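Local structure of aromatic amino acid aminotransferase I (Candida albicans WO-1, 6HNU) at residues E120-D123 / K127-Y130. The protein probably transfers the amino group of aromatic L-amino acids to 2-oxoglutarate, using pyridoxal 5'-phosphate as cofactor, to give aromatic oxo-acids and L-glutamate. Residues are numbered along the deposited sequence; the frame is centred on the assembly and turned at random.
Sequences EHTD and KVPY
Asp123, in the final turn of helix 112-126, meets Lys127 and Val128 through both its backbone and its carboxylate, an example of an acidic side chain bonding to the backbone that leaves a helix C-terminus. The helical bond from Lys127 N to Asp123 O measures 2.9 Å. Lys127 itself already has a positive phi (44°), the left-handed conformation often found where a helix stops, and the backbone turns there so that the next amide, that of Val128, faces the side chain of Asp123. With CG rotated to a chi1 of -149°, short of fully extended, OD1 swings forward along the chain and accepts a weak, bent bond from Val128 N at 3.3 Å. A water bridges the two residues, donating to Asp123 OD1 at 2.6 Å and to Val128 O, whose carbonyl is also bonded by Lys6 NZ. One carboxylate oxygen thus ties the amide directly, and the carbonyl through water, of the same residue. In this aminotransferase of class I the turn joins the helix to strand 133-138, outermost within this chain in the large mixed sheet, with Trp133 of that strand touching Thr122, Asp123 and Val128. Lys127 kinks at chi2 (-35°) and chi4, and its NZ stays 6.5 Å from Asp123 OD1, too far for a salt bridge, although its charge may still mildly stabilise the carboxylate. On the buried side, methyl meets methyl: Thr122 CG2 and Val128 CG2 lie 4.3 Å apart, a loose apolar contact. The hydroxyl of Thr122 is bonded instead to Ile118 O, one turn earlier in the helix, and more weakly to Trp310 NE1 on strand 309-314.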
ATOM      1  N   GLU B 120     -13.986 -12.637 -13.581  1.00 18.47           N
ATOM      2  CA  GLU B 120     -14.280 -13.830 -14.400  1.00 17.45           C
ATOM      3  C   GLU B 120     -13.503 -15.028 -13.840  1.00 16.75           C
ATOM      4  O   GLU B 120     -14.088 -16.092 -13.710  1.00 16.29           O
ATOM      5  CB  GLU B 120     -13.871 -13.611 -15.846  1.00 17.87           C
ATOM      6  CG  GLU B 120     -14.773 -12.620 -16.568  1.00 19.54           C
ATOM      7  CD  GLU B 120     -14.313 -12.182 -17.954  1.00 20.34           C
ATOM      8  OE1 GLU B 120     -13.094 -12.275 -18.300  1.00 19.87           O
ATOM      9  OE2 GLU B 120     -15.182 -11.708 -18.692  1.00 23.16           O
ATOM     10  N   HIS B 121     -12.214 -14.841 -13.576  1.00 17.23           N
ATOM     11  CA  HIS B 121     -11.346 -15.865 -12.940  1.00 17.23           C
ATOM     12  C   HIS B 121     -12.010 -16.400 -11.665  1.00 16.40           C
ATOM     13  O   HIS B 121     -12.213 -17.657 -11.549  1.00 16.38           O
ATOM     14  CB  HIS B 121      -9.956 -15.318 -12.685  1.00 18.83           C
ATOM     15  CG  HIS B 121      -9.133 -16.259 -11.866  1.00 19.62           C
ATOM     16  ND1 HIS B 121      -8.622 -17.446 -12.385  1.00 18.67           N
ATOM     17  CD2 HIS B 121      -8.786 -16.214 -10.555  1.00 20.42           C
ATOM     18  CE1 HIS B 121      -7.980 -18.089 -11.418  1.00 18.85           C
ATOM     19  NE2 HIS B 121      -8.072 -17.351 -10.271  1.00 18.60           N
ATOM     20  N   THR B 122     -12.378 -15.490 -10.766  1.00 16.22           N
ATOM     21  CA  THR B 122     -13.011 -15.825  -9.460  1.00 16.28           C
ATOM     22  C   THR B 122     -14.277 -16.665  -9.693  1.00 17.62           C
ATOM     23  O   THR B 122     -14.420 -17.721  -9.062  1.00 16.88           O
ATOM     24  CB  THR B 122     -13.261 -14.558  -8.646  1.00 16.73           C
ATOM     25  OG1 THR B 122     -11.979 -13.990  -8.386  1.00 15.50           O
ATOM     26  CG2 THR B 122     -13.984 -14.811  -7.339  1.00 17.28           C
ATOM     27  N   ASP B 123     -15.168 -16.242 -10.601  1.00 18.91           N
ATOM     28  CA  ASP B 123     -16.451 -16.953 -10.787  1.00 18.39           C
ATOM     29  C   ASP B 123     -16.236 -18.322 -11.446  1.00 17.68           C
ATOM     30  O   ASP B 123     -16.952 -19.270 -11.087  1.00 18.46           O
ATOM     31  CB  ASP B 123     -17.448 -16.102 -11.564  1.00 21.04           C
ATOM     32  CG  ASP B 123     -18.896 -16.376 -11.174  1.00 23.16           C
ATOM     33  OD1 ASP B 123     -19.134 -16.963 -10.079  1.00 22.85           O
ATOM     34  OD2 ASP B 123     -19.761 -15.901 -11.905  1.00 26.18           O
ATOM     35  N   LYS B 127     -17.479 -20.139  -8.341  1.00 20.54           N
ATOM     36  CA  LYS B 127     -18.955 -20.160  -8.537  1.00 22.85           C
ATOM     37  C   LYS B 127     -19.633 -19.535  -7.305  1.00 21.40           C
ATOM     38  O   LYS B 127     -20.399 -20.229  -6.584  1.00 20.83           O
ATOM     39  CB  LYS B 127     -19.343 -21.615  -8.846  1.00 27.65           C
ATOM     40  CG  LYS B 127     -20.183 -21.827 -10.101  1.00 39.90           C
ATOM     41  CD  LYS B 127     -21.177 -20.700 -10.396  1.00 47.87           C
ATOM     42  CE  LYS B 127     -22.159 -20.998 -11.514  1.00 53.45           C
ATOM     43  NZ  LYS B 127     -23.257 -21.886 -11.058  1.00 54.32           N
ATOM     44  N   VAL B 128     -19.362 -18.257  -7.016  1.00 20.78           N
ATOM     45  CA  VAL B 128     -19.818 -17.604  -5.753  1.00 21.29           C
ATOM     46  C   VAL B 128     -21.341 -17.710  -5.690  1.00 22.56           C
ATOM     47  O   VAL B 128     -22.020 -17.358  -6.662  1.00 22.98           O
ATOM     48  CB  VAL B 128     -19.345 -16.138  -5.649  1.00 23.78           C
ATOM     49  CG1 VAL B 128     -19.722 -15.510  -4.312  1.00 24.91           C
ATOM     50  CG2 VAL B 128     -17.841 -16.026  -5.889  1.00 25.84           C
ATOM     51  N   PRO B 129     -21.915 -18.292  -4.617  1.00 22.79           N
ATOM     52  CA  PRO B 129     -23.299 -18.778  -4.664  1.00 24.15           C
ATOM     53  C   PRO B 129     -24.379 -17.826  -4.156  1.00 23.53           C
ATOM     54  O   PRO B 129     -25.467 -18.251  -3.973  1.00 24.40           O
ATOM     55  CB  PRO B 129     -23.209 -19.980  -3.729  1.00 23.86           C
ATOM     56  CG  PRO B 129     -22.309 -19.470  -2.624  1.00 23.47           C
ATOM     57  CD  PRO B 129     -21.226 -18.749  -3.396  1.00 24.06           C
ATOM     58  N   TYR B 130     -24.055 -16.553  -3.979  1.00 23.52           N
ATOM     59  CA  TYR B 130     -25.032 -15.454  -3.750  1.00 21.33           C
ATOM     60  C   TYR B 130     -24.823 -14.400  -4.834  1.00 22.24           C
ATOM     61  O   TYR B 130     -23.808 -14.429  -5.578  1.00 19.51           O
ATOM     62  CB  TYR B 130     -24.917 -14.887  -2.336  1.00 22.22           C
ATOM     63  CG  TYR B 130     -23.572 -14.284  -2.013  1.00 18.29           C
ATOM     64  CD1 TYR B 130     -22.500 -15.075  -1.629  1.00 19.38           C
ATOM     65  CD2 TYR B 130     -23.379 -12.925  -2.121  1.00 17.81           C
ATOM     66  CE1 TYR B 130     -21.265 -14.511  -1.369  1.00 18.29           C
ATOM     67  CE2 TYR B 130     -22.161 -12.336  -1.839  1.00 17.73           C
ATOM     68  CZ  TYR B 130     -21.101 -13.143  -1.460  1.00 18.67           C
ATOM     69  OH  TYR B 130     -19.900 -12.586  -1.167  1.00 19.15           O
TER
HETATM   70  O   HOH W   1     -21.610 -17.299  -9.414  1.00 28.08           O